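Local atomic coordinates of sarcolemmal membrane-associated protein (Homo sapiens, PDB entry 6AR0), a protein that acts as an adaptor that joins the STRIPAK phosphatase complex, which dephosphorylates STK3 and restrains Hippo signalling, and is represented here by its FHA domain. Residues L57-H62 against K66-D71; I7-P12 against F17-V22; G31-V34 against R38-Q41. All blocks are in the same frame, centred on the assembly; numbering follows the deposited sequence.

Contact 1 of 3, residues L57-H62 against K66-D71; sequences LVWFDH and KFYLQD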
# COMPACT_ATOMS: atom_id res chain seq x y z
N LEU A 57 6.89 1.34 0.61
CA LEU A 57 7.18 2.43 -0.30
C LEU A 57 6.63 2.05 -1.66
O LEU A 57 6.81 0.91 -2.09
CB LEU A 57 8.69 2.59 -0.37
CG LEU A 57 9.27 3.86 -0.99
CD1 LEU A 57 8.87 5.10 -0.21
CD2 LEU A 57 10.78 3.74 -1.07
N VAL A 58 5.95 2.98 -2.33
CA VAL A 58 5.40 2.75 -3.66
C VAL A 58 5.90 3.83 -4.61
O VAL A 58 6.00 5.00 -4.24
CB VAL A 58 3.85 2.67 -3.63
CG1 VAL A 58 3.21 3.98 -3.13
CG2 VAL A 58 3.29 2.28 -4.97
N TRP A 59 6.23 3.44 -5.84
CA TRP A 59 6.76 4.42 -6.78
C TRP A 59 6.51 3.99 -8.21
O TRP A 59 6.20 2.84 -8.51
CB TRP A 59 8.25 4.70 -6.56
CG TRP A 59 9.21 3.58 -6.90
CD1 TRP A 59 9.91 3.43 -8.06
CD2 TRP A 59 9.62 2.51 -6.04
NE1 TRP A 59 10.73 2.33 -7.97
CE2 TRP A 59 10.57 1.75 -6.74
CE3 TRP A 59 9.28 2.13 -4.74
CZ2 TRP A 59 11.21 0.65 -6.18
CZ3 TRP A 59 9.90 1.03 -4.19
CH2 TRP A 59 10.85 0.30 -4.91
N PHE A 60 6.71 4.96 -9.10
CA PHE A 60 6.71 4.77 -10.54
C PHE A 60 8.12 5.01 -11.06
O PHE A 60 8.73 6.03 -10.73
CB PHE A 60 5.75 5.77 -11.20
CG PHE A 60 5.74 5.71 -12.70
CD1 PHE A 60 5.28 4.58 -13.37
CD2 PHE A 60 6.18 6.78 -13.46
CE1 PHE A 60 5.26 4.54 -14.76
CE2 PHE A 60 6.15 6.74 -14.85
CZ PHE A 60 5.70 5.62 -15.49
N ASP A 61 8.62 4.06 -11.84
CA ASP A 61 9.94 4.16 -12.46
C ASP A 61 9.74 4.79 -13.83
O ASP A 61 9.27 4.13 -14.77
CB ASP A 61 10.55 2.77 -12.57
CG ASP A 61 11.94 2.78 -13.12
OD1 ASP A 61 12.30 3.72 -13.86
OD2 ASP A 61 12.68 1.81 -12.82
N HIS A 62 10.06 6.08 -13.92
CA HIS A 62 9.75 6.87 -15.10
C HIS A 62 10.54 6.42 -16.33
O HIS A 62 10.15 6.74 -17.45
CB HIS A 62 9.99 8.36 -14.81
CG HIS A 62 9.04 8.96 -13.80
ND1 HIS A 62 9.12 8.70 -12.44
CD2 HIS A 62 8.00 9.82 -13.95
CE1 HIS A 62 8.16 9.36 -11.81
NE2 HIS A 62 7.47 10.05 -12.70
N LYS A 66 7.35 1.08 -15.22
CA LYS A 66 6.92 0.08 -14.25
C LYS A 66 6.67 0.72 -12.89
O LYS A 66 7.32 1.70 -12.51
CB LYS A 66 7.98 -1.02 -14.10
CG LYS A 66 8.19 -1.94 -15.31
CD LYS A 66 9.23 -3.06 -15.01
CE LYS A 66 9.32 -4.07 -16.15
NZ LYS A 66 8.08 -4.88 -16.26
N PHE A 67 5.74 0.14 -12.15
CA PHE A 67 5.39 0.55 -10.80
C PHE A 67 5.89 -0.52 -9.84
O PHE A 67 5.83 -1.72 -10.13
CB PHE A 67 3.87 0.66 -10.66
CG PHE A 67 3.25 1.76 -11.47
CD1 PHE A 67 2.88 2.96 -10.88
CD2 PHE A 67 2.99 1.59 -12.82
CE1 PHE A 67 2.28 3.96 -11.63
CE2 PHE A 67 2.40 2.60 -13.57
CZ PHE A 67 2.04 3.76 -12.97
N TYR A 68 6.29 -0.08 -8.64
CA TYR A 68 6.86 -0.98 -7.66
C TYR A 68 6.33 -0.71 -6.26
O TYR A 68 6.00 0.43 -5.91
CB TYR A 68 8.38 -0.85 -7.58
CG TYR A 68 9.06 -1.31 -8.84
CD1 TYR A 68 9.39 -2.65 -9.01
CD2 TYR A 68 9.34 -0.42 -9.85
CE1 TYR A 68 10.02 -3.09 -10.14
CE2 TYR A 68 9.98 -0.85 -11.01
CZ TYR A 68 10.31 -2.19 -11.14
OH TYR A 68 10.94 -2.66 -12.27
N LEU A 69 6.33 -1.76 -5.46
CA LEU A 69 6.05 -1.74 -4.04
C LEU A 69 7.18 -2.44 -3.31
O LEU A 69 7.65 -3.50 -3.75
CB LEU A 69 4.72 -2.46 -3.79
CG LEU A 69 4.18 -2.53 -2.37
CD1 LEU A 69 3.91 -1.15 -1.81
CD2 LEU A 69 2.91 -3.38 -2.33
N GLN A 70 7.62 -1.87 -2.19
CA GLN A 70 8.68 -2.46 -1.39
C GLN A 70 8.29 -2.40 0.08
O GLN A 70 7.91 -1.34 0.58
CB GLN A 70 9.99 -1.69 -1.61
CG GLN A 70 11.15 -2.26 -0.84
CD GLN A 70 12.42 -1.55 -1.19
OE1 GLN A 70 12.43 -0.34 -1.45
NE2 GLN A 70 13.52 -2.29 -1.23
N ASP A 71 8.43 -3.52 0.78
CA ASP A 71 8.23 -3.54 2.22
C ASP A 71 9.50 -3.01 2.89
O ASP A 71 10.60 -3.49 2.60
CB ASP A 71 7.93 -4.96 2.69
CG ASP A 71 7.62 -5.03 4.16
OD1 ASP A 71 8.51 -4.68 4.97
OD2 ASP A 71 6.47 -5.41 4.48
O HOH W 1 12.09 -0.73 -13.74
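Trp59 and Tyr68 face each other as a hydrogen-bonded pair of two antiparallel strands whose axes run at 160°. Two backbone bonds join them, Tyr68 N to Trp59 O at 2.9 Å and Trp59 N to Tyr68 O at 3.0 Å; Leu57 and Gln70 are joined in the same way. The tight side carries Val58, Phe60, Phe67 and Leu69. There CD1 of Phe60 stands over the centre of the Phe67 ring, 3.4 Å from its CZ, with the two planes oblique to one another. Leu69 CD1 lies 4.2 Å from Val58 CB, and beyond the hairpin the Leu69 side chain touches Thr78 and Ile80 of the opposing sheet. The other side is partly open to solvent, closely packed at the indole and looser toward the phenol and Asp61. Trp59 CG sits between its own N and carbonyl carbon (chi1 70°), which swings the indole across the partner strand. Tyr68 CB makes a CH-pi contact over the six-membered ring, 3.6 Å from its centroid, while Gln70 CB meets the indole edge 3.8 Å from Trp59 CZ3. The phenol and the five-membered ring are near parallel, at 25°, but slid so far apart that they barely overlap. With an alanine here the indole face is gone, which is likely to uncover Tyr68 CB and Gln70 CB and leave the phenol freer to swing. Toward the turn one water bridges the two strands, donating to Asp61 OD2 at 2.8 Å and lying 2.7 Å from Tyr68 OH. Asp61 OD1 takes the N-H of Lys63, Lys66 NZ pairs with Glu96, and Gln70 NE2 reaches Ser92 O. The arrangement is a beta hairpin with one apolar face, which turns into the core between the sheets of the FHA beta sandwich.

Contact 2 of 3, residues I7-P12 against F17-V22; sequences IFTCRP and FQERHV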
# COMPACT_ATOMS: atom_id res chain seq x y z
N ILE A 7 -4.46 4.75 -7.72
CA ILE A 7 -5.72 4.89 -7.01
C ILE A 7 -5.89 3.67 -6.11
O ILE A 7 -5.85 2.54 -6.58
CB ILE A 7 -6.91 5.00 -7.98
CG1 ILE A 7 -6.77 6.26 -8.85
CG2 ILE A 7 -8.23 5.01 -7.20
CD1 ILE A 7 -7.90 6.47 -9.86
N PHE A 8 -6.06 3.92 -4.82
CA PHE A 8 -6.29 2.88 -3.82
C PHE A 8 -7.76 2.89 -3.43
O PHE A 8 -8.25 3.91 -2.95
CB PHE A 8 -5.50 3.15 -2.53
CG PHE A 8 -4.00 3.03 -2.65
CD1 PHE A 8 -3.35 1.96 -2.06
CD2 PHE A 8 -3.22 4.00 -3.26
CE1 PHE A 8 -1.98 1.85 -2.11
CE2 PHE A 8 -1.83 3.90 -3.32
CZ PHE A 8 -1.22 2.82 -2.73
N THR A 9 -8.46 1.77 -3.62
CA THR A 9 -9.85 1.64 -3.19
C THR A 9 -9.98 0.54 -2.16
O THR A 9 -9.33 -0.50 -2.24
CB THR A 9 -10.78 1.37 -4.38
OG1 THR A 9 -10.32 0.25 -5.12
CG2 THR A 9 -10.81 2.57 -5.29
N CYS A 10 -10.85 0.76 -1.19
CA CYS A 10 -10.97 -0.11 -0.02
C CYS A 10 -11.78 -1.36 -0.35
O CYS A 10 -12.94 -1.26 -0.77
CB CYS A 10 -11.67 0.72 1.06
SG CYS A 10 -11.93 -0.05 2.64
N ARG A 11 -11.20 -2.54 -0.12
CA ARG A 11 -11.86 -3.81 -0.36
C ARG A 11 -12.78 -4.17 0.80
O ARG A 11 -12.66 -3.64 1.90
CB ARG A 11 -10.82 -4.91 -0.53
CG ARG A 11 -9.99 -4.78 -1.79
CD ARG A 11 -10.66 -5.42 -2.97
NE ARG A 11 -10.65 -6.88 -2.86
CZ ARG A 11 -11.07 -7.70 -3.82
NH1 ARG A 11 -11.56 -7.23 -4.96
NH2 ARG A 11 -11.01 -9.00 -3.64
N PRO A 12 -13.71 -5.11 0.58
CA PRO A 12 -14.70 -5.39 1.63
C PRO A 12 -14.13 -5.93 2.92
O PRO A 12 -14.80 -5.81 3.96
CB PRO A 12 -15.62 -6.42 0.97
CG PRO A 12 -15.48 -6.24 -0.46
CD PRO A 12 -14.07 -5.74 -0.70
N PHE A 17 -11.10 2.73 4.93
CA PHE A 17 -10.40 3.94 4.54
C PHE A 17 -11.11 4.52 3.33
O PHE A 17 -11.82 3.81 2.62
CB PHE A 17 -8.90 3.71 4.24
CG PHE A 17 -8.62 2.86 3.02
CD1 PHE A 17 -8.52 1.48 3.12
CD2 PHE A 17 -8.42 3.46 1.79
CE1 PHE A 17 -8.22 0.72 2.01
CE2 PHE A 17 -8.12 2.70 0.68
CZ PHE A 17 -8.01 1.33 0.79
N GLN A 18 -10.91 5.82 3.10
CA GLN A 18 -11.48 6.48 1.94
C GLN A 18 -10.51 6.44 0.77
O GLN A 18 -9.29 6.51 0.94
CB GLN A 18 -11.85 7.93 2.28
CG GLN A 18 -12.86 8.05 3.42
CD GLN A 18 -14.15 7.27 3.16
OE1 GLN A 18 -14.81 7.46 2.13
NE2 GLN A 18 -14.51 6.39 4.09
N GLU A 19 -11.08 6.36 -0.43
CA GLU A 19 -10.30 6.19 -1.66
C GLU A 19 -9.20 7.24 -1.77
O GLU A 19 -9.42 8.43 -1.52
CB GLU A 19 -11.27 6.31 -2.84
CG GLU A 19 -10.62 6.25 -4.21
CD GLU A 19 -11.66 6.21 -5.31
OE1 GLU A 19 -12.78 5.69 -5.07
OE2 GLU A 19 -11.38 6.72 -6.41
N ARG A 20 -8.02 6.79 -2.21
CA ARG A 20 -6.85 7.65 -2.32
C ARG A 20 -6.47 7.81 -3.79
O ARG A 20 -6.45 6.84 -4.54
CB ARG A 20 -5.66 7.07 -1.55
CG ARG A 20 -5.98 6.66 -0.13
CD ARG A 20 -6.46 7.85 0.71
NE ARG A 20 -6.78 7.44 2.08
CZ ARG A 20 -5.89 7.31 3.07
NH1 ARG A 20 -4.61 7.56 2.87
NH2 ARG A 20 -6.28 6.90 4.26
N HIS A 21 -6.17 9.05 -4.17
CA HIS A 21 -5.63 9.39 -5.49
C HIS A 21 -4.20 9.86 -5.26
O HIS A 21 -3.97 11.02 -4.95
CB HIS A 21 -6.47 10.48 -6.18
CG HIS A 21 -7.86 10.03 -6.52
ND1 HIS A 21 -8.79 10.87 -7.10
CD2 HIS A 21 -8.47 8.84 -6.35
CE1 HIS A 21 -9.91 10.19 -7.29
NE2 HIS A 21 -9.74 8.95 -6.85
N VAL A 22 -3.26 8.92 -5.36
CA VAL A 22 -1.88 9.14 -4.93
C VAL A 22 -1.02 9.35 -6.17
O VAL A 22 -0.72 8.40 -6.90
CB VAL A 22 -1.35 7.96 -4.10
CG1 VAL A 22 0.09 8.23 -3.64
CG2 VAL A 22 -2.24 7.69 -2.90
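Phe8 and Arg20 form a hydrogen-bonded antiparallel pair, N to O at 3.0 Å in both directions (Phe8 N to Arg20 O, Arg20 N to Phe8 O), with the strand axes at 162°; Ile7 and His21 make the adjoining non-hydrogen-bonded pair. On the buried side the Phe8 ring crosses Val22, its CD2 3.8 Å from Val22 CG2, and Phe8 CB packs against Arg20 CB. The Arg20 chain bends away at its second torsion, and its buried guanidinium gives NH1 to the carbonyls of Asn43 and Thr45. Toward the turn, Phe17 CG lies between its own N and carbonyl carbon (chi1 67°), which brings the ring back against Cys10 of strand 5-10. Cys10 CB sits over one ring face, 3.7 Å from the centroid, and Cys10 SG stands obliquely above it while taking a weak bond from Phe17 N. Phe46 meets the Phe17 ring edge-to-face. The other side carries Ile7, Thr9, Glu19 and His21. The extended Glu19 chain lies alongside Thr9, its OE1 3.7 Å from Thr9 CG2, and its OE2 takes the N-H of His21 NE2 at 2.8 Å, in the imidazole plane, on the anti side of the carboxylate and tilted out of its plane. That bond fixes the turn of the imidazole beside Ile7. Together these residues make the N-terminal beta hairpin of the FHA sandwich, with strand 117-128 on the far side of strand 5-10.

Contact 3 of 3, residues G31-V34 against R38-Q41; sequences GRSV and RPAQ
Arg38 lays one face of its guanidinium over the carbonyl group of Val34. The carbonyl carbon sits above the centre of the planar group, with Arg38 CZ 3.4 Å from Val34 C, and Val34 O is also over that face, 3.3 Å from Arg38 NE. From this position the oxygen is badly placed for the N-H of NE, which lies in the guanidinium plane, and the pair is not hydrogen-bonded. The directed bond is made at the edge instead. Arg38 NH1 donates to Ser33 OG at 3.0 Å, nearly straight at 166°, with the hydroxyl oxygen almost in the guanidinium plane. CG leaves anti to the carbonyl carbon of Arg38 (chi1 -61°) and the chain then bends at its second torsion (-59°), carrying the guanidinium back across the loop. Ser33 OG is also packed against carbon, 3.2 Å from Arg38 CD and 3.3 Å from Pro39 CD, and the proline ring lies beside Ser33 CB. Around this point, Asn43 bonds to residues 38-41 through Arg38 O and Ala40 N, while the backbone of Ser33 bonds to Phe46. Gly31 and Arg32 match the conserved Gly-Arg of FHA domains, whose arginine commonly contacts the phosphothreonine phosphate in relatives; here Arg32 NH1 is bonded to Leu51 O. The contact thus rests on one directed bond from the cation to a neutral hydroxyl and on a flat group lying over a peptide carbonyl, polar contacts made without charge pairing between the two segments.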
# COMPACT_ATOMS: atom_id res chain seq x y z
N GLY A 31 2.28 4.02 5.45
CA GLY A 31 2.51 3.83 6.86
C GLY A 31 1.33 4.26 7.70
O GLY A 31 0.33 4.79 7.20
N ARG A 32 1.48 4.05 8.99
CA ARG A 32 0.44 4.35 9.97
C ARG A 32 0.36 5.85 10.23
O ARG A 32 1.38 6.54 10.28
CB ARG A 32 0.77 3.63 11.28
CG ARG A 32 -0.35 3.65 12.29
CD ARG A 32 -0.01 2.87 13.53
NE ARG A 32 0.98 3.57 14.35
CZ ARG A 32 2.25 3.23 14.50
NH1 ARG A 32 2.77 2.16 13.90
NH2 ARG A 32 3.04 3.97 15.28
N SER A 33 -0.87 6.33 10.45
CA SER A 33 -1.10 7.70 10.85
C SER A 33 -0.38 8.00 12.16
O SER A 33 -0.52 7.27 13.14
CB SER A 33 -2.60 7.89 11.04
OG SER A 33 -2.88 9.19 11.48
N VAL A 34 0.39 9.09 12.16
CA VAL A 34 1.09 9.59 13.34
C VAL A 34 1.06 11.11 13.28
O VAL A 34 0.70 11.70 12.26
CB VAL A 34 2.55 9.09 13.40
CG1 VAL A 34 2.59 7.57 13.56
CG2 VAL A 34 3.33 9.53 12.17
N ARG A 38 -0.68 12.49 8.70
CA ARG A 38 -2.03 11.99 8.82
C ARG A 38 -2.60 11.59 7.47
O ARG A 38 -2.08 11.97 6.42
CB ARG A 38 -2.92 13.08 9.43
CG ARG A 38 -2.47 13.52 10.82
CD ARG A 38 -2.46 12.35 11.78
NE ARG A 38 -2.24 12.77 13.16
CZ ARG A 38 -2.11 11.93 14.18
NH1 ARG A 38 -2.20 10.63 13.99
NH2 ARG A 38 -1.91 12.40 15.41
N PRO A 39 -3.66 10.78 7.46
CA PRO A 39 -4.29 10.40 6.20
C PRO A 39 -4.76 11.60 5.40
O PRO A 39 -5.27 12.57 5.96
CB PRO A 39 -5.48 9.53 6.64
CG PRO A 39 -5.08 9.02 7.98
CD PRO A 39 -4.30 10.13 8.61
N ALA A 40 -4.63 11.51 4.09
CA ALA A 40 -5.17 12.49 3.17
C ALA A 40 -5.44 11.80 1.84
O ALA A 40 -4.90 10.73 1.56
CB ALA A 40 -4.21 13.66 2.94
N GLN A 41 -6.27 12.43 1.01
CA GLN A 41 -6.60 11.82 -0.28
C GLN A 41 -5.37 11.53 -1.11
O GLN A 41 -5.33 10.55 -1.88
CB GLN A 41 -7.53 12.73 -1.06
CG GLN A 41 -7.77 12.24 -2.47
CD GLN A 41 -8.72 13.14 -3.20
OE1 GLN A 41 -8.39 13.72 -4.23
NE2 GLN A 41 -9.93 13.26 -2.68

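Following the chain from the N terminus, contact 2 comes first, closing the turn between strands 5-10 and 20-23. Contact 3 then closes the bend after strand 28-32, early in the loop leading to its parallel neighbour, strand 44-46. Contact 1 closes last, over the short turn between strands 56-61 and 66-71. The three follow in series; none nests in or crosses another. Contacts 2 and 3 touch, through a probable hydrogen bond from His21 N to Gln41 O, which ties the first hairpin to the loop of the mixed sheet. Contact 1, its centre about 17 Å from that of contact 2, shares that mixed sheet with contact 3 through neighbouring strands 28-32 and 56-61.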